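Local coordinates for dTDP-4-dehydrorhamnose reductase (Yersinia enterocolitica, PDB 5U9C), which probably catalyses the NADPH-dependent reduction of dTDP-4-dehydro-beta-L-rhamnose to dTDP-L-rhamnose, the sugar nucleotide made by the dTDP-L-rhamnose pathway, at residues Lys5-Gly13 and Leu25-Thr35; Ile52-Phe63 and Ala93-Leu104. All coordinates share one frame; numbering follows the deposited sequence.

Contact 1. Residues Lys5-Gly13 and Leu25-Thr35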
loop_
_atom_site.group_PDB
_atom_site.type_symbol
_atom_site.label_atom_id
_atom_site.label_comp_id
_atom_site.label_asym_id
_atom_site.label_seq_id
_atom_site.Cartn_x
_atom_site.Cartn_y
_atom_site.Cartn_z
ATOM N N LYS D 5 -5.503 -50.511 21.309
ATOM C CA LYS D 5 -4.434 -49.550 21.008
ATOM C C LYS D 5 -5.022 -48.223 20.551
ATOM O O LYS D 5 -6.069 -48.207 19.928
ATOM C CB LYS D 5 -3.540 -50.095 19.893
ATOM C CG LYS D 5 -2.780 -51.364 20.257
ATOM C CD LYS D 5 -2.107 -51.961 19.026
ATOM C CE LYS D 5 -1.063 -53.008 19.390
ATOM N NZ LYS D 5 0.111 -52.402 20.089
ATOM N N ARG D 6 -4.357 -47.122 20.894
ATOM C CA ARG D 6 -4.773 -45.782 20.443
ATOM C C ARG D 6 -4.603 -45.752 18.908
ATOM O O ARG D 6 -3.601 -46.260 18.384
ATOM C CB ARG D 6 -3.874 -44.704 21.014
ATOM C CG ARG D 6 -3.711 -44.628 22.528
ATOM C CD ARG D 6 -2.584 -43.626 22.810
ATOM N NE ARG D 6 -2.089 -43.604 24.186
ATOM C CZ ARG D 6 -2.634 -42.919 25.192
ATOM N NH1 ARG D 6 -2.078 -42.971 26.401
ATOM N NH2 ARG D 6 -3.738 -42.198 25.010
ATOM N N LYS D 7 -5.560 -45.154 18.200
ATOM C CA LYS D 7 -5.532 -45.146 16.745
ATOM C C LYS D 7 -5.152 -43.765 16.169
ATOM O O LYS D 7 -5.682 -42.723 16.606
ATOM C CB LYS D 7 -6.896 -45.623 16.195
ATOM C CG LYS D 7 -6.953 -45.667 14.676
ATOM C CD LYS D 7 -8.341 -45.945 14.084
ATOM C CE LYS D 7 -8.790 -47.393 14.196
ATOM N NZ LYS D 7 -10.046 -47.625 13.404
ATOM N N ILE D 8 -4.217 -43.793 15.221
ATOM C CA ILE D 8 -3.755 -42.631 14.459
ATOM C C ILE D 8 -4.202 -42.802 13.004
ATOM O O ILE D 8 -3.931 -43.833 12.372
ATOM C CB ILE D 8 -2.219 -42.518 14.441
ATOM C CG1 ILE D 8 -1.703 -42.172 15.829
ATOM C CG2 ILE D 8 -1.784 -41.435 13.458
ATOM C CD1 ILE D 8 -0.201 -42.274 15.981
ATOM N N LEU D 9 -4.878 -41.800 12.476
ATOM C CA LEU D 9 -5.306 -41.797 11.082
ATOM C C LEU D 9 -4.488 -40.705 10.358
ATOM O O LEU D 9 -4.494 -39.538 10.773
ATOM C CB LEU D 9 -6.807 -41.570 11.006
ATOM C CG LEU D 9 -7.444 -41.658 9.618
ATOM C CD1 LEU D 9 -8.925 -42.025 9.711
ATOM C CD2 LEU D 9 -7.262 -40.366 8.831
ATOM N N ILE D 10 -3.778 -41.096 9.296
ATOM C CA ILE D 10 -2.889 -40.190 8.543
ATOM C C ILE D 10 -3.309 -39.969 7.099
ATOM O O ILE D 10 -3.535 -40.939 6.383
ATOM C CB ILE D 10 -1.442 -40.770 8.458
ATOM C CG1 ILE D 10 -0.957 -41.162 9.842
ATOM C CG2 ILE D 10 -0.467 -39.773 7.788
ATOM C CD1 ILE D 10 0.442 -41.723 9.882
ATOM N N THR D 11 -3.409 -38.702 6.673
ATOM C CA THR D 11 -3.640 -38.371 5.247
ATOM C C THR D 11 -2.269 -37.954 4.724
ATOM O O THR D 11 -1.467 -37.392 5.473
ATOM C CB THR D 11 -4.645 -37.212 5.017
ATOM O OG1 THR D 11 -4.055 -35.943 5.396
ATOM C CG2 THR D 11 -5.934 -37.464 5.784
ATOM N N GLY D 12 -2.003 -38.199 3.446
ATOM C CA GLY D 12 -0.684 -37.865 2.844
ATOM C C GLY D 12 0.462 -38.709 3.406
ATOM O O GLY D 12 1.615 -38.243 3.507
ATOM N N GLY D 13 0.139 -39.947 3.782
ATOM C CA GLY D 13 1.103 -40.860 4.392
ATOM C C GLY D 13 2.295 -41.257 3.521
ATOM O O GLY D 13 3.332 -41.682 4.060
ATOM N N LEU D 25 6.420 -44.132 13.399
ATOM C CA LEU D 25 5.310 -44.680 14.203
ATOM C C LEU D 25 5.335 -46.198 14.365
ATOM O O LEU D 25 4.666 -46.730 15.256
ATOM C CB LEU D 25 3.951 -44.234 13.645
ATOM C CG LEU D 25 3.633 -42.756 13.889
ATOM C CD1 LEU D 25 2.367 -42.369 13.156
ATOM C CD2 LEU D 25 3.494 -42.450 15.379
ATOM N N LYS D 26 6.102 -46.892 13.526
ATOM C CA LYS D 26 6.207 -48.342 13.643
ATOM C C LYS D 26 6.820 -48.754 14.978
ATOM O O LYS D 26 6.484 -49.803 15.493
ATOM C CB LYS D 26 6.932 -48.985 12.444
ATOM C CG LYS D 26 6.129 -48.854 11.143
ATOM C CD LYS D 26 6.336 -50.013 10.169
ATOM C CE LYS D 26 7.663 -50.002 9.429
ATOM N NZ LYS D 26 7.645 -49.089 8.255
ATOM N N ASP D 27 7.657 -47.897 15.566
ATOM C CA ASP D 27 8.262 -48.177 16.883
ATOM C C ASP D 27 7.435 -47.573 18.048
ATOM O O ASP D 27 8.008 -47.076 19.027
ATOM C CB ASP D 27 9.709 -47.641 16.952
ATOM C CG ASP D 27 10.658 -48.336 15.974
ATOM O OD1 ASP D 27 10.493 -49.548 15.700
ATOM O OD2 ASP D 27 11.605 -47.663 15.513
ATOM N N THR D 28 6.101 -47.612 17.949
ATOM C CA THR D 28 5.240 -47.073 19.010
ATOM C C THR D 28 4.099 -48.037 19.313
ATOM O O THR D 28 3.972 -49.067 18.655
ATOM C CB THR D 28 4.643 -45.702 18.630
ATOM O OG1 THR D 28 3.670 -45.852 17.581
ATOM C CG2 THR D 28 5.741 -44.730 18.206
ATOM N N ASP D 29 3.290 -47.682 20.319
ATOM C CA ASP D 29 2.106 -48.451 20.727
ATOM C C ASP D 29 0.876 -48.166 19.825
ATOM O O ASP D 29 -0.170 -48.777 19.988
ATOM C CB ASP D 29 1.683 -48.067 22.159
ATOM C CG ASP D 29 2.730 -48.377 23.203
ATOM O OD1 ASP D 29 3.670 -49.146 22.913
ATOM O OD2 ASP D 29 2.589 -47.860 24.339
ATOM N N TYR D 30 1.003 -47.233 18.895
ATOM C CA TYR D 30 -0.139 -46.837 18.061
ATOM C C TYR D 30 -0.549 -47.785 16.916
ATOM O O TYR D 30 0.278 -48.454 16.333
ATOM C CB TYR D 30 0.125 -45.431 17.500
ATOM C CG TYR D 30 -0.055 -44.326 18.525
ATOM C CD1 TYR D 30 -1.302 -43.774 18.721
ATOM C CD2 TYR D 30 1.003 -43.830 19.281
ATOM C CE1 TYR D 30 -1.510 -42.765 19.629
ATOM C CE2 TYR D 30 0.795 -42.818 20.221
ATOM C CZ TYR D 30 -0.469 -42.293 20.383
ATOM O OH TYR D 30 -0.759 -41.276 21.281
ATOM N N ASN D 31 -1.852 -47.843 16.642
ATOM C CA ASN D 31 -2.410 -48.565 15.497
ATOM C C ASN D 31 -2.561 -47.464 14.426
ATOM O O ASN D 31 -3.326 -46.512 14.625
ATOM C CB ASN D 31 -3.775 -49.160 15.838
ATOM C CG ASN D 31 -4.534 -49.657 14.604
ATOM O OD1 ASN D 31 -3.936 -50.161 13.648
ATOM N ND2 ASN D 31 -5.866 -49.515 14.623
ATOM N N VAL D 32 -1.868 -47.598 13.298
ATOM C CA VAL D 32 -1.849 -46.540 12.272
ATOM C C VAL D 32 -2.653 -46.872 11.021
ATOM O O VAL D 32 -2.435 -47.898 10.397
ATOM C CB VAL D 32 -0.398 -46.236 11.840
ATOM C CG1 VAL D 32 -0.346 -45.025 10.922
ATOM C CG2 VAL D 32 0.493 -45.995 13.053
ATOM N N ILE D 33 -3.565 -45.985 10.656
ATOM C CA ILE D 33 -4.384 -46.128 9.447
ATOM C C ILE D 33 -3.858 -45.093 8.454
ATOM O O ILE D 33 -3.957 -43.870 8.678
ATOM C CB ILE D 33 -5.887 -45.840 9.730
ATOM C CG1 ILE D 33 -6.403 -46.705 10.873
ATOM C CG2 ILE D 33 -6.739 -46.057 8.473
ATOM C CD1 ILE D 33 -6.276 -48.186 10.628
ATOM N N VAL D 34 -3.278 -45.582 7.371
ATOM C CA VAL D 34 -2.732 -44.727 6.325
ATOM C C VAL D 34 -3.782 -44.676 5.222
ATOM O O VAL D 34 -4.010 -45.670 4.545
ATOM C CB VAL D 34 -1.400 -45.278 5.773
ATOM C CG1 VAL D 34 -0.847 -44.358 4.680
ATOM C CG2 VAL D 34 -0.386 -45.441 6.900
ATOM N N THR D 35 -4.418 -43.520 5.046
ATOM C CA THR D 35 -5.452 -43.388 4.036
ATOM C C THR D 35 -4.851 -43.506 2.628
ATOM O O THR D 35 -3.688 -43.170 2.397
ATOM C CB THR D 35 -6.239 -42.059 4.172
ATOM O OG1 THR D 35 -5.407 -40.954 3.817
ATOM C CG2 THR D 35 -6.752 -41.879 5.586
HETATM O O HOH W 1 -6.904 -49.274 17.553
HETATM O O HOH W 2 -1.735 -47.635 21.922
HETATM O O HOH W 3 -2.244 -41.225 3.756
#
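Ile8 lays its CD1 methyl over one face of the Tyr30 ring, 3.6 Å from CD1 to the ring centroid, in a CH-pi contact displaced toward the rim. CG1 of Ile8 stands anti to its own carbonyl carbon (chi1 -69°), which carries CD1 across to the neighbouring segment, where Ile8 CD1 also meets Leu25 CD2 at 3.7 Å. From further along the same face Ile10 reaches toward Leu25 tip to tip, and Ile10 CD1 lies 3.6 Å from Val32 CG1. Arg6 runs extended past the phenol end of the tyrosine, Arg6 CD coming within 3.3 Å of Tyr30 OH, while the guanidinium and ring planes are 36° apart.

The other face carries Lys7, Leu9, Asn31 and Ile33. Here the aliphatic part of Lys7 lies alongside Asn31 and crosses Ile33, with CD of Lys7 3.8 Å from Ile33 CG1; its ammonium continues to a salt bridge with Glu55 of helix 48-55.

Between these two layers of side chains, five backbone hydrogen bonds fix the register, from Asn31 N to Arg6 O through to Thr35 N to Ile10 O. Where the strands end, one water donates to Ile10 O and Thr35 O and accepts from Gly13 N at 2.7 Å, tying the glycine turn to the residue just after strand 31-34. Ahead of strand 31-34, Thr28 OG1 accepts from Tyr30 N in an ST turn. Parallel strands joined through helix 16-25 form the opening beta-alpha-beta unit of a Rossmann fold, whose glycine-rich turn in this family probably faces the NADP cofactor.

Contact 2. Residues Ile52-Phe63 and Ala93-Leu104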
loop_
_atom_site.group_PDB
_atom_site.type_symbol
_atom_site.label_atom_id
_atom_site.label_comp_id
_atom_site.label_asym_id
_atom_site.label_seq_id
_atom_site.Cartn_x
_atom_site.Cartn_y
_atom_site.Cartn_z
ATOM N N ILE D 52 -13.993 -40.961 8.253
ATOM C CA ILE D 52 -13.216 -40.701 9.464
ATOM C C ILE D 52 -13.974 -40.986 10.772
ATOM O O ILE D 52 -13.408 -41.602 11.685
ATOM C CB ILE D 52 -12.622 -39.288 9.461
ATOM C CG1 ILE D 52 -11.655 -39.166 8.272
ATOM C CG2 ILE D 52 -11.928 -38.988 10.790
ATOM C CD1 ILE D 52 -10.970 -37.820 8.183
ATOM N N THR D 53 -15.242 -40.581 10.862
ATOM C CA THR D 53 -15.994 -40.784 12.096
ATOM C C THR D 53 -16.186 -42.262 12.405
ATOM O O THR D 53 -16.123 -42.644 13.565
ATOM C CB THR D 53 -17.340 -40.023 12.134
ATOM O OG1 THR D 53 -18.129 -40.351 10.986
ATOM C CG2 THR D 53 -17.092 -38.530 12.144
ATOM N N ALA D 54 -16.397 -43.089 11.370
ATOM C CA ALA D 54 -16.533 -44.544 11.572
ATOM C C ALA D 54 -15.218 -45.173 12.053
ATOM O O ALA D 54 -15.255 -46.176 12.776
ATOM C CB ALA D 54 -17.041 -45.253 10.310
ATOM N N GLU D 55 -14.069 -44.595 11.675
ATOM C CA GLU D 55 -12.761 -45.108 12.134
ATOM C C GLU D 55 -12.479 -44.760 13.596
ATOM O O GLU D 55 -11.670 -45.423 14.250
ATOM C CB GLU D 55 -11.604 -44.559 11.278
ATOM C CG GLU D 55 -11.578 -45.069 9.843
ATOM C CD GLU D 55 -11.350 -46.558 9.774
ATOM O OE1 GLU D 55 -10.421 -47.036 10.452
ATOM O OE2 GLU D 55 -12.090 -47.245 9.048
ATOM N N LYS D 56 -13.114 -43.699 14.092
ATOM C CA LYS D 56 -12.940 -43.257 15.485
ATOM C C LYS D 56 -11.483 -43.146 15.911
ATOM O O LYS D 56 -11.077 -43.733 16.898
ATOM C CB LYS D 56 -13.715 -44.162 16.449
ATOM C CG LYS D 56 -15.215 -44.080 16.239
ATOM C CD LYS D 56 -15.977 -45.023 17.146
ATOM C CE LYS D 56 -17.470 -44.849 16.923
ATOM N NZ LYS D 56 -18.250 -45.809 17.723
ATOM N N PRO D 57 -10.686 -42.380 15.160
ATOM C CA PRO D 57 -9.301 -42.259 15.572
ATOM C C PRO D 57 -9.154 -41.400 16.813
ATOM O O PRO D 57 -10.015 -40.570 17.089
ATOM C CB PRO D 57 -8.658 -41.543 14.382
ATOM C CG PRO D 57 -9.757 -40.686 13.824
ATOM C CD PRO D 57 -11.021 -41.484 14.035
ATOM N N ASP D 58 -8.077 -41.606 17.554
ATOM C CA ASP D 58 -7.738 -40.760 18.709
ATOM C C ASP D 58 -6.904 -39.564 18.225
ATOM O O ASP D 58 -6.908 -38.480 18.844
ATOM C CB ASP D 58 -6.902 -41.547 19.700
ATOM C CG ASP D 58 -7.639 -42.747 20.225
ATOM O OD1 ASP D 58 -8.576 -42.562 21.026
ATOM O OD2 ASP D 58 -7.302 -43.856 19.797
ATOM N N VAL D 59 -6.175 -39.788 17.133
ATOM C CA VAL D 59 -5.317 -38.780 16.538
ATOM C C VAL D 59 -5.471 -38.779 15.028
ATOM O O VAL D 59 -5.535 -39.845 14.404
ATOM C CB VAL D 59 -3.838 -39.084 16.892
ATOM C CG1 VAL D 59 -2.867 -38.230 16.080
ATOM C CG2 VAL D 59 -3.599 -38.917 18.387
ATOM N N ILE D 60 -5.503 -37.579 14.444
ATOM C CA ILE D 60 -5.555 -37.391 12.998
ATOM C C ILE D 60 -4.410 -36.477 12.582
ATOM O O ILE D 60 -4.287 -35.378 13.109
ATOM C CB ILE D 60 -6.874 -36.760 12.519
ATOM C CG1 ILE D 60 -8.043 -37.686 12.844
ATOM C CG2 ILE D 60 -6.818 -36.511 11.008
ATOM C CD1 ILE D 60 -9.408 -37.061 12.618
ATOM N N LEU D 61 -3.575 -36.960 11.659
ATOM C CA LEU D 61 -2.450 -36.224 11.126
ATOM C C LEU D 61 -2.848 -35.909 9.686
ATOM O O LEU D 61 -2.880 -36.819 8.821
ATOM C CB LEU D 61 -1.168 -37.070 11.147
ATOM C CG LEU D 61 -0.814 -37.738 12.478
ATOM C CD1 LEU D 61 0.506 -38.445 12.346
ATOM C CD2 LEU D 61 -0.730 -36.734 13.613
ATOM N N HIS D 62 -3.143 -34.643 9.426
ATOM C CA HIS D 62 -3.607 -34.205 8.118
ATOM C C HIS D 62 -2.495 -33.529 7.340
ATOM O O HIS D 62 -2.269 -32.331 7.496
ATOM C CB HIS D 62 -4.829 -33.301 8.257
ATOM C CG HIS D 62 -5.335 -32.795 6.951
ATOM N ND1 HIS D 62 -5.332 -33.572 5.811
ATOM C CD2 HIS D 62 -5.940 -31.633 6.616
ATOM C CE1 HIS D 62 -5.856 -32.881 4.816
ATOM N NE2 HIS D 62 -6.246 -31.708 5.281
ATOM N N PHE D 63 -1.779 -34.328 6.535
ATOM C CA PHE D 63 -0.665 -33.826 5.738
ATOM C C PHE D 63 -1.007 -33.700 4.249
ATOM O O PHE D 63 -0.278 -33.026 3.510
ATOM C CB PHE D 63 0.597 -34.731 5.851
ATOM C CG PHE D 63 1.071 -35.010 7.259
ATOM C CD1 PHE D 63 1.138 -34.020 8.216
ATOM C CD2 PHE D 63 1.572 -36.275 7.590
ATOM C CE1 PHE D 63 1.605 -34.293 9.507
ATOM C CE2 PHE D 63 2.068 -36.542 8.863
ATOM C CZ PHE D 63 2.090 -35.547 9.821
ATOM N N ALA D 93 -15.046 -33.922 11.340
ATOM C CA ALA D 93 -14.946 -35.303 11.771
ATOM C C ALA D 93 -14.104 -35.413 13.074
ATOM O O ALA D 93 -14.496 -36.128 14.007
ATOM C CB ALA D 93 -14.370 -36.165 10.673
ATOM N N ALA D 94 -12.990 -34.683 13.147
ATOM C CA ALA D 94 -12.145 -34.672 14.366
ATOM C C ALA D 94 -12.954 -34.194 15.580
ATOM O O ALA D 94 -12.923 -34.822 16.644
ATOM C CB ALA D 94 -10.904 -33.802 14.181
ATOM N N LYS D 95 -13.710 -33.118 15.394
ATOM C CA LYS D 95 -14.554 -32.594 16.452
ATOM C C LYS D 95 -15.601 -33.620 16.906
ATOM O O LYS D 95 -15.815 -33.812 18.100
ATOM C CB LYS D 95 -15.285 -31.348 15.985
ATOM C CG LYS D 95 -16.219 -30.765 17.042
ATOM C CD LYS D 95 -17.032 -29.627 16.482
ATOM C CE LYS D 95 -18.007 -29.096 17.531
ATOM N NZ LYS D 95 -18.840 -28.012 16.947
ATOM N N PHE D 96 -16.251 -34.257 15.941
ATOM C CA PHE D 96 -17.289 -35.235 16.234
ATOM C C PHE D 96 -16.772 -36.439 17.028
ATOM O O PHE D 96 -17.421 -36.871 17.966
ATOM C CB PHE D 96 -17.979 -35.724 14.955
ATOM C CG PHE D 96 -19.162 -36.614 15.216
ATOM C CD1 PHE D 96 -20.420 -36.059 15.500
ATOM C CD2 PHE D 96 -19.032 -38.002 15.198
ATOM C CE1 PHE D 96 -21.520 -36.880 15.751
ATOM C CE2 PHE D 96 -20.127 -38.828 15.453
ATOM C CZ PHE D 96 -21.373 -38.265 15.729
ATOM N N CYS D 97 -15.624 -36.997 16.660
ATOM C CA CYS D 97 -15.137 -38.135 17.420
ATOM C C CYS D 97 -14.128 -37.787 18.527
ATOM O O CYS D 97 -13.638 -38.668 19.201
ATOM C CB CYS D 97 -14.640 -39.230 16.476
ATOM S SG CYS D 97 -13.238 -38.798 15.504
ATOM N N GLY D 98 -13.872 -36.501 18.760
ATOM C CA GLY D 98 -12.958 -36.070 19.836
ATOM C C GLY D 98 -11.467 -36.310 19.606
ATOM O O GLY D 98 -10.685 -36.375 20.558
ATOM N N ALA D 99 -11.061 -36.405 18.345
ATOM C CA ALA D 99 -9.674 -36.659 18.027
ATOM C C ALA D 99 -8.837 -35.387 18.054
ATOM O O ALA D 99 -9.306 -34.302 17.660
ATOM C CB ALA D 99 -9.578 -37.300 16.644
ATOM N N TRP D 100 -7.595 -35.526 18.512
ATOM C CA TRP D 100 -6.610 -34.437 18.461
ATOM C C TRP D 100 -6.167 -34.370 16.998
ATOM O O TRP D 100 -5.808 -35.392 16.417
ATOM C CB TRP D 100 -5.448 -34.753 19.388
ATOM C CG TRP D 100 -4.265 -33.816 19.382
ATOM C CD1 TRP D 100 -4.079 -32.708 20.175
ATOM C CD2 TRP D 100 -3.056 -33.981 18.639
ATOM N NE1 TRP D 100 -2.840 -32.161 19.934
ATOM C CE2 TRP D 100 -2.189 -32.927 19.005
ATOM C CE3 TRP D 100 -2.624 -34.907 17.678
ATOM C CZ2 TRP D 100 -0.919 -32.780 18.449
ATOM C CZ3 TRP D 100 -1.368 -34.759 17.132
ATOM C CH2 TRP D 100 -0.526 -33.699 17.522
ATOM N N LEU D 101 -6.225 -33.177 16.405
ATOM C CA LEU D 101 -5.930 -32.979 14.994
ATOM C C LEU D 101 -4.702 -32.138 14.735
ATOM O O LEU D 101 -4.600 -31.001 15.207
ATOM C CB LEU D 101 -7.129 -32.304 14.324
ATOM C CG LEU D 101 -7.009 -31.854 12.865
ATOM C CD1 LEU D 101 -6.709 -33.013 11.933
ATOM C CD2 LEU D 101 -8.301 -31.196 12.435
ATOM N N LEU D 102 -3.795 -32.677 13.937
ATOM C CA LEU D 102 -2.590 -31.972 13.548
ATOM C C LEU D 102 -2.755 -31.597 12.095
ATOM O O LEU D 102 -3.036 -32.454 11.266
ATOM C CB LEU D 102 -1.341 -32.836 13.768
ATOM C CG LEU D 102 0.016 -32.344 13.227
ATOM C CD1 LEU D 102 0.304 -30.908 13.527
ATOM C CD2 LEU D 102 1.153 -33.197 13.769
ATOM N N TYR D 103 -2.628 -30.314 11.805
ATOM C CA TYR D 103 -2.743 -29.792 10.440
ATOM C C TYR D 103 -1.410 -29.185 10.035
ATOM O O TYR D 103 -0.894 -28.303 10.713
ATOM C CB TYR D 103 -3.862 -28.729 10.344
ATOM C CG TYR D 103 -4.036 -28.070 8.982
ATOM C CD1 TYR D 103 -4.243 -28.837 7.837
ATOM C CD2 TYR D 103 -4.098 -26.680 8.846
ATOM C CE1 TYR D 103 -4.438 -28.250 6.593
ATOM C CE2 TYR D 103 -4.301 -26.083 7.601
ATOM C CZ TYR D 103 -4.479 -26.878 6.486
ATOM O OH TYR D 103 -4.699 -26.325 5.257
ATOM N N LEU D 104 -0.840 -29.701 8.955
ATOM C CA LEU D 104 0.404 -29.170 8.423
ATOM C C LEU D 104 0.065 -27.977 7.527
ATOM O O LEU D 104 -0.580 -28.135 6.497
ATOM C CB LEU D 104 1.130 -30.230 7.608
ATOM C CG LEU D 104 2.414 -29.778 6.896
ATOM C CD1 LEU D 104 3.465 -29.365 7.920
ATOM C CD2 LEU D 104 2.923 -30.892 6.002
HETATM O O HOH W 4 0.098 -30.295 4.455
#
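Ile60 packs on two levels of the neighbouring segment: its CG2 lies 3.6 Å from Leu101 CD1 on the adjacent strand, and its CD1 reaches Ala94 CB at 3.9 Å on the helix that precedes that strand. Ala99 fits closely against the loop before strand 59-62, Ala99 CB lying 3.3 Å from Pro57 O. On the opposite face of the sheet, Trp100 lies alongside Val59 and presents its ring edge, so that Val59 CG1 sits in the ring plane, 3.7 Å from Trp100 CE3. The indole NE1 is held by His211 O.

Strands 59-62 and 100-104 are central parallel neighbours of a Rossmann-type sheet, with helices 48-55 and 76-97 meeting on its Ile60 and His62 face. His62 and Tyr103 point the same way there, planes 22° apart but slid so far that the rings barely overlap. With CG anti to the backbone N (chi1 179°), the imidazole stands off the sheet, and both its nitrogens are engaged, ND1 by Thr11 and NE2 by Thr87, which fixes the ring's rotation.

Toward the helix ends the packing opens out. Thr53 touches exposed Phe96 through its methyl, Thr53 CG2 lying 3.7 Å from Phe96 CD2, and Gly98 closes its helix in a Schellman motif at the surface. At the far end the strands begin to part: the bond from Leu104 N to His62 O is weak at 3.3 Å, although Phe63 CD1 still packs 3.8 Å from Leu104 CB.

From the N terminus, the chain runs out along strand 7-11, returns through helix 16-25 and lays down strand 31-34 beside the first; contact 1 closes that short loop. Helix 48-55 then leads to strand 59-62 on the other flank of strand 7-11, and contact 2 closes the next, longer loop, through helices 69-74 and 76-97. The two loops follow in series, neither nesting nor crossing, yet the sheet order 31-34, 7-11, 59-62, 100-106 makes them adjoin. Their seam is bridged by a probable hydrogen bond from Lys7 N to Asp58 OD2 and by Leu9 O packing against Ile60 CG2, illustrating how successive local units merge into one continuous parallel sheet.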